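Local coordinates for aluminum resistance protein (Clostridium novyi, PDB 3I16) that probably cleaves carbon-sulfur bonds as a pyridoxal phosphate-dependent lyase of the methionine gamma-lyase family, with a proposed part in aluminum resistance, at residues T25-N28 against D29-N32; A239-L242 against I243-I246; G285-R288 against S289-G293. All blocks are in the same frame, centred on the assembly; numbering follows the deposited sequence. Where two conformers were deposited one is given.

Interaction 1: residues T25-N28 against D29-N32; sequences TAMN and DIQN
Thr25-Asn28 and Asp29-Asn32 are successive turns of helix 17-54, joined by backbone bonds from Asp29 N to Thr25 O and from Ile30 N to Ala26 O, each 3.0 Å long. The next carbonyl is held differently. Met27 O takes only a weak bond from Gln31 N at 3.3 Å, and a much better one from the side chain of the same residue: Gln31 NE2 reaches it at 2.8 Å with an N-H...O angle of 161°. The glutamine chain bends back at chi2 (-36°) to do this, and the oxygen lies close to its amide plane while NE2 sits 31° off the plane of the carbonyl. The NE2 bond ties the amide back onto its own helix. The selenomethionine side chain of Met27 lies across it, CE 3.5 Å from Gln31 NE2. One step on, a water stands between Asn28 O (2.6 Å) and Asn32 N (3.1 Å), linking the two where a direct helical bond would run. Elsewhere around the helix, Asp29 and Thr25 run side by side, and Asp29 OD2 makes a salt bridge to Arg313, while Ile30 packs on Leu310 and Arg313. The arrangement is that of a long helix with a turn where direct i to i+4 bonding weakens and a glutamine amide and a water supply bonds to the carbonyls, its other side resting on helix 287-318.

Interaction 2: residues A239-L242 against I243-I246; sequences AGSL and IKNI
The type I beta turn from Ser241 to Lys244 carries the chain off the end of strand 237-241 and delivers Lys244 to the pyridoxal phosphate pocket. Its backbone closure is slack, a weak bond from Lys244 N to Ser241 O at 3.3 Å. The serine hydroxyl adds a second tie: Ile243 N donates to Ser241 OG at 3.2 Å with an N-H...O angle of 158°, which makes an ST turn spanning Ser241 to Ile243, within the beta turn. OG can reach that N-H because it stands opposite the serine's own nitrogen (chi1 169°), pointing along the direction the chain takes next. Ser241 CB lies against the lysine chain, 3.9 Å from Lys244 CG, and that chain runs straight until it bends at chi4 (-52°). In the conformer described here NZ is hydrogen-bonded to Ser388 OG, and weakly to Tyr221 OH. The Lys244 side chain comes within about 4 Å of the bound cofactor; in relatives of this fold the lysine at such a place forms the internal aldimine, and the same role is probable here. Ile243 packs on Gly67 of a second subunit. On the far side of the turn Leu242 CD2 meets Ile246 CG2 at 3.5 Å. Both residues pack on Tyr82 of helix 73-86 and Tyr256 of strand 255-259, and touch helix 287-318 at Met290 and Leu294.

Interaction 3: residues G285-R288 against S289-G293; sequences GVVR and SMYQG. With EDO (1,2-ethanediol), chain M.
Val287 and Tyr291 form the close-packed side of this first helical turn, lying alongside each other with Val287 CG2 3.6 Å from Tyr291 CE2. Tyr291 N in turn binds Val287 O at 3.0 Å. Val286 CG2 and the CE of selenomethionine Met290 are also close, though Met290 was modelled in two conformers and the exact spacing is doubtful. The carbonyl of Val286, the N-cap residue, accepts Met290 N at 3.3 Å and Ser289 OG at 2.7 Å. The hydroxyl folds back to it because it is placed between the backbone N and carbonyl carbon of its own residue (chi1 69°). The other side is looser, joined through small molecules rather than by direct side-chain contact. A water links Gly285 O to Ser289 N, and an ethanediol, probably from the crystallisation liquor, spans Arg288 and Gln292 and also bonds Ile250 O of a third subunit. Arg288 NH2 donates to its O1, straight (170°) and at the edge of the guanidinium plane. Arg288 NE donates to O2, which donates in turn to Gln292 OE1 at an unusually short 2.5 Å. Phe383 of the third subunit packs on Arg288, Tyr291 and Gln292, and Gln292 NE2 bonds Gly249 O of that subunit. This is the first turn of helix 287-318, with a serine hydroxyl turned back onto the N-cap residue's carbonyl, at a subunit interface of the tetramer.

Along the chain the three come in order, interaction 1 first and interaction 3 last. Helix 287-318 connects them: residues 285-293 lead into it and form its first turns, its first half touches residues 239-246 through Met290, Leu294 and Ser301, and its far part meets helix 17-54 at Leu310, Arg313 and Leu317. Interactions 2 and 3 have centres 13 Å apart and touch directly, Leu242 against Met290. Interaction 1 lies well away, its centre 29 Å from that of interaction 2 and 36 Å from that of interaction 3. One long helix thus runs from a subunit interface, past the cofactor-site turn at the end of a strand of the seven-stranded sheet, to helix 17-54.

Interaction 1: residues T25-N28 against D29-N32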
loop_
_atom_site.group_PDB
_atom_site.type_symbol
_atom_site.label_atom_id
_atom_site.label_comp_id
_atom_site.label_asym_id
_atom_site.label_seq_id
_atom_site.Cartn_x
_atom_site.Cartn_y
_atom_site.Cartn_z
ATOM N N THR B 25 40.183 -17.418 11.788
ATOM C CA THR B 25 41.380 -17.228 10.965
ATOM C C THR B 25 41.081 -16.301 9.796
ATOM O O THR B 25 41.839 -15.368 9.531
ATOM C CB THR B 25 41.871 -18.585 10.434
ATOM O OG1 THR B 25 42.023 -19.483 11.543
ATOM C CG2 THR B 25 43.186 -18.460 9.671
ATOM N N ALA B 26 39.974 -16.566 9.100
ATOM C CA ALA B 26 39.540 -15.749 7.967
ATOM C C ALA B 26 39.336 -14.291 8.350
ATOM O O ALA B 26 39.755 -13.407 7.611
ATOM C CB ALA B 26 38.224 -16.309 7.340
HETATM N N MSE B 27 38.683 -14.045 9.481
HETATM C CA MSE B 27 38.423 -12.666 9.933
HETATM C C MSE B 27 39.719 -11.946 10.203
HETATM O O MSE B 27 39.866 -10.791 9.826
HETATM C CB MSE B 27 37.608 -12.638 11.213
HETATM C CG MSE B 27 36.199 -12.903 11.007
HETATM SE SE MSE B 27 35.368 -11.373 10.126
HETATM C CE MSE B 27 35.211 -10.162 11.545
ATOM N N ASN B 28 40.649 -12.620 10.873
ATOM C CA ASN B 28 41.949 -12.037 11.130
ATOM C C ASN B 28 42.617 -11.656 9.782
ATOM O O ASN B 28 43.094 -10.527 9.623
ATOM C CB ASN B 28 42.863 -13.010 11.912
ATOM C CG ASN B 28 42.403 -13.274 13.370
ATOM O OD1 ASN B 28 41.688 -12.481 13.965
ATOM N ND2 ASN B 28 42.864 -14.397 13.949
ATOM N N ASP B 29 42.626 -12.589 8.820
ATOM C CA ASP B 29 43.248 -12.367 7.505
ATOM C C ASP B 29 42.637 -11.246 6.630
ATOM O O ASP B 29 43.350 -10.585 5.892
ATOM C CB ASP B 29 43.214 -13.647 6.665
ATOM C CG ASP B 29 44.092 -14.750 7.212
ATOM O OD1 ASP B 29 44.922 -14.515 8.121
ATOM O OD2 ASP B 29 43.963 -15.872 6.689
ATOM N N ILE B 30 41.329 -11.045 6.695
ATOM C CA ILE B 30 40.662 -10.062 5.828
ATOM C C ILE B 30 40.426 -8.674 6.430
ATOM O O ILE B 30 39.959 -7.779 5.719
ATOM C CB ILE B 30 39.302 -10.642 5.300
ATOM C CG1 ILE B 30 38.244 -10.678 6.411
ATOM C CG2 ILE B 30 39.541 -12.033 4.658
ATOM C CD1 ILE B 30 36.991 -11.508 6.079
ATOM N N GLN B 31 40.739 -8.464 7.712
ATOM C CA GLN B 31 40.430 -7.162 8.356
ATOM C C GLN B 31 40.897 -5.936 7.618
ATOM O O GLN B 31 40.130 -4.995 7.480
ATOM C CB GLN B 31 40.891 -7.065 9.826
ATOM C CG GLN B 31 39.984 -7.792 10.810
ATOM C CD GLN B 31 38.487 -7.712 10.453
ATOM O OE1 GLN B 31 37.819 -6.691 10.689
ATOM N NE2 GLN B 31 37.951 -8.815 9.893
ATOM N N ASN B 32 42.129 -5.944 7.131
ATOM C CA ASN B 32 42.651 -4.779 6.419
ATOM C C ASN B 32 41.908 -4.470 5.140
ATOM O O ASN B 32 41.779 -3.314 4.776
ATOM C CB ASN B 32 44.168 -4.898 6.170
ATOM C CG ASN B 32 44.977 -4.738 7.441
ATOM O OD1 ASN B 32 44.485 -4.212 8.443
ATOM N ND2 ASN B 32 46.235 -5.186 7.410
HETATM O O HOH W 1 43.732 -8.273 8.397
#

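Interaction 2: residues A239-L242 against I243-I246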
loop_
_atom_site.group_PDB
_atom_site.type_symbol
_atom_site.label_atom_id
_atom_site.label_comp_id
_atom_site.label_asym_id
_atom_site.label_seq_id
_atom_site.Cartn_x
_atom_site.Cartn_y
_atom_site.Cartn_z
ATOM N N ALA B 239 22.282 0.473 -16.907
ATOM C CA ALA B 239 21.025 -0.053 -16.418
ATOM C C ALA B 239 21.278 -1.024 -15.303
ATOM O O ALA B 239 22.350 -1.653 -15.268
ATOM C CB ALA B 239 20.250 -0.760 -17.549
ATOM N N GLY B 240 20.280 -1.166 -14.435
ATOM C CA GLY B 240 20.315 -2.128 -13.340
ATOM C C GLY B 240 18.968 -2.406 -12.687
ATOM O O GLY B 240 17.951 -1.792 -13.016
ATOM N N SER B 241 18.989 -3.345 -11.743
ATOM C CA SER B 241 17.808 -3.795 -10.984
ATOM C C SER B 241 17.721 -3.160 -9.585
ATOM O O SER B 241 18.712 -3.105 -8.856
ATOM C CB SER B 241 17.851 -5.319 -10.827
ATOM O OG SER B 241 16.879 -5.775 -9.888
ATOM N N LEU B 242 16.530 -2.721 -9.192
ATOM C CA LEU B 242 16.351 -2.130 -7.870
ATOM C C LEU B 242 16.268 -3.185 -6.745
ATOM O O LEU B 242 16.129 -2.817 -5.590
ATOM C CB LEU B 242 15.118 -1.192 -7.817
ATOM C CG LEU B 242 15.116 0.154 -8.567
ATOM C CD1 LEU B 242 14.075 1.062 -7.907
ATOM C CD2 LEU B 242 16.449 0.887 -8.579
ATOM N N ILE B 243 16.288 -4.476 -7.069
ATOM C CA ILE B 243 16.341 -5.493 -6.027
ATOM C C ILE B 243 17.765 -6.050 -5.844
ATOM O O ILE B 243 17.939 -7.086 -5.211
ATOM C CB ILE B 243 15.237 -6.581 -6.133
ATOM C CG1 ILE B 243 15.433 -7.520 -7.307
ATOM C CG2 ILE B 243 13.831 -5.907 -6.154
ATOM C CD1 ILE B 243 14.354 -8.643 -7.341
ATOM N N LYS B 244 18.761 -5.377 -6.449
ATOM C CA LYS B 244 20.164 -5.687 -6.214
ATOM C C LYS B 244 20.669 -4.504 -5.379
ATOM O O LYS B 244 19.896 -3.920 -4.656
ATOM C CB LYS B 244 20.960 -5.881 -7.501
ATOM C CG LYS B 244 20.453 -6.997 -8.380
ATOM C CD LYS B 244 21.377 -7.205 -9.559
ATOM C CE LYS B 244 20.798 -8.218 -10.532
ATOM N NZ LYS B 244 20.414 -9.480 -9.842
ATOM N N ASN B 245 21.950 -4.156 -5.476
ATOM C CA ASN B 245 22.567 -3.111 -4.633
ATOM C C ASN B 245 21.796 -1.805 -4.396
ATOM O O ASN B 245 21.564 -1.412 -3.256
ATOM C CB ASN B 245 23.943 -2.697 -5.191
ATOM C CG ASN B 245 24.891 -3.868 -5.439
ATOM O OD1 ASN B 245 24.461 -4.997 -5.616
ATOM N ND2 ASN B 245 26.197 -3.573 -5.503
ATOM N N ILE B 246 21.422 -1.124 -5.476
ATOM C CA ILE B 246 20.888 0.251 -5.381
ATOM C C ILE B 246 19.541 0.408 -4.712
ATOM O O ILE B 246 19.140 1.526 -4.354
ATOM C CB ILE B 246 20.945 0.962 -6.769
ATOM C CG1 ILE B 246 20.921 2.486 -6.610
ATOM C CG2 ILE B 246 19.839 0.457 -7.701
ATOM C CD1 ILE B 246 21.589 3.238 -7.747
#

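Interaction 3: residues G285-R288 against S289-G293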
loop_
_atom_site.group_PDB
_atom_site.type_symbol
_atom_site.label_atom_id
_atom_site.label_comp_id
_atom_site.label_asym_id
_atom_site.label_seq_id
_atom_site.Cartn_x
_atom_site.Cartn_y
_atom_site.Cartn_z
ATOM N N GLY B 285 2.442 3.738 -4.526
ATOM C CA GLY B 285 2.802 3.992 -3.143
ATOM C C GLY B 285 4.152 3.482 -2.687
ATOM O O GLY B 285 4.407 3.438 -1.484
ATOM N N VAL B 286 5.049 3.129 -3.607
ATOM C CA VAL B 286 6.346 2.575 -3.195
ATOM C C VAL B 286 7.544 3.514 -3.392
ATOM O O VAL B 286 8.686 3.125 -3.152
ATOM C CB VAL B 286 6.611 1.225 -3.898
ATOM C CG1 VAL B 286 5.499 0.226 -3.531
ATOM C CG2 VAL B 286 6.762 1.416 -5.404
ATOM N N VAL B 287 7.281 4.756 -3.782
ATOM C CA VAL B 287 8.353 5.704 -4.055
ATOM C C VAL B 287 9.176 6.003 -2.805
ATOM O O VAL B 287 10.420 6.083 -2.879
ATOM C CB VAL B 287 7.834 7.006 -4.715
ATOM C CG1 VAL B 287 7.194 7.907 -3.690
ATOM C CG2 VAL B 287 8.975 7.721 -5.406
ATOM N N ARG B 288 8.540 6.102 -1.641
ATOM C CA ARG B 288 9.341 6.377 -0.442
ATOM C C ARG B 288 10.404 5.287 -0.202
ATOM O O ARG B 288 11.523 5.595 0.173
ATOM C CB ARG B 288 8.495 6.563 0.807
ATOM C CG ARG B 288 9.316 7.026 1.995
ATOM C CD ARG B 288 8.502 7.220 3.258
ATOM N NE ARG B 288 8.085 5.937 3.813
ATOM C CZ ARG B 288 6.829 5.515 3.992
ATOM N NH1 ARG B 288 5.770 6.290 3.740
ATOM N NH2 ARG B 288 6.634 4.299 4.497
ATOM N N SER B 289 10.052 4.029 -0.413
ATOM C CA SER B 289 10.991 2.928 -0.191
ATOM C C SER B 289 12.122 2.959 -1.214
ATOM O O SER B 289 13.235 2.450 -0.948
ATOM C CB SER B 289 10.262 1.572 -0.223
ATOM O OG SER B 289 9.807 1.286 -1.535
HETATM N N MSE B 290 11.853 3.526 -2.392
HETATM C CA MSE B 290 12.905 3.643 -3.412
HETATM C C MSE B 290 13.908 4.719 -3.039
HETATM O O MSE B 290 15.120 4.520 -3.205
HETATM C CB MSE B 290 12.336 3.886 -4.793
HETATM C CG MSE B 290 11.842 2.617 -5.428
HETATM SE SE MSE B 290 11.135 2.995 -7.157
HETATM C CE MSE B 290 9.295 3.417 -6.656
ATOM N N TYR B 291 13.418 5.843 -2.524
ATOM C CA TYR B 291 14.303 6.910 -2.036
ATOM C C TYR B 291 15.117 6.383 -0.839
ATOM O O TYR B 291 16.366 6.499 -0.779
ATOM C CB TYR B 291 13.516 8.126 -1.531
ATOM C CG TYR B 291 13.006 9.119 -2.569
ATOM C CD1 TYR B 291 13.869 10.043 -3.147
ATOM C CD2 TYR B 291 11.656 9.194 -2.910
ATOM C CE1 TYR B 291 13.420 10.977 -4.062
ATOM C CE2 TYR B 291 11.196 10.123 -3.847
ATOM C CZ TYR B 291 12.095 11.018 -4.414
ATOM O OH TYR B 291 11.684 11.980 -5.328
ATOM N N GLN B 292 14.404 5.802 0.122
ATOM C CA GLN B 292 15.069 5.320 1.328
ATOM C C GLN B 292 16.117 4.237 1.028
ATOM O O GLN B 292 17.197 4.229 1.624
ATOM C CB GLN B 292 14.067 4.849 2.376
ATOM C CG GLN B 292 14.718 4.759 3.752
ATOM C CD GLN B 292 13.779 4.438 4.873
ATOM O OE1 GLN B 292 12.586 4.219 4.668
ATOM N NE2 GLN B 292 14.321 4.416 6.097
ATOM N N GLY B 293 15.794 3.355 0.080
ATOM C CA GLY B 293 16.699 2.305 -0.356
ATOM C C GLY B 293 17.968 2.848 -0.987
ATOM O O GLY B 293 19.061 2.366 -0.704
HETATM C C1 EDO M . 9.936 1.780 4.712
HETATM O O1 EDO M . 8.787 2.343 5.380
HETATM C C2 EDO M . 10.225 2.461 3.380
HETATM O O2 EDO M . 10.338 3.877 3.553
HETATM O O HOH W 2 7.171 3.216 0.072
#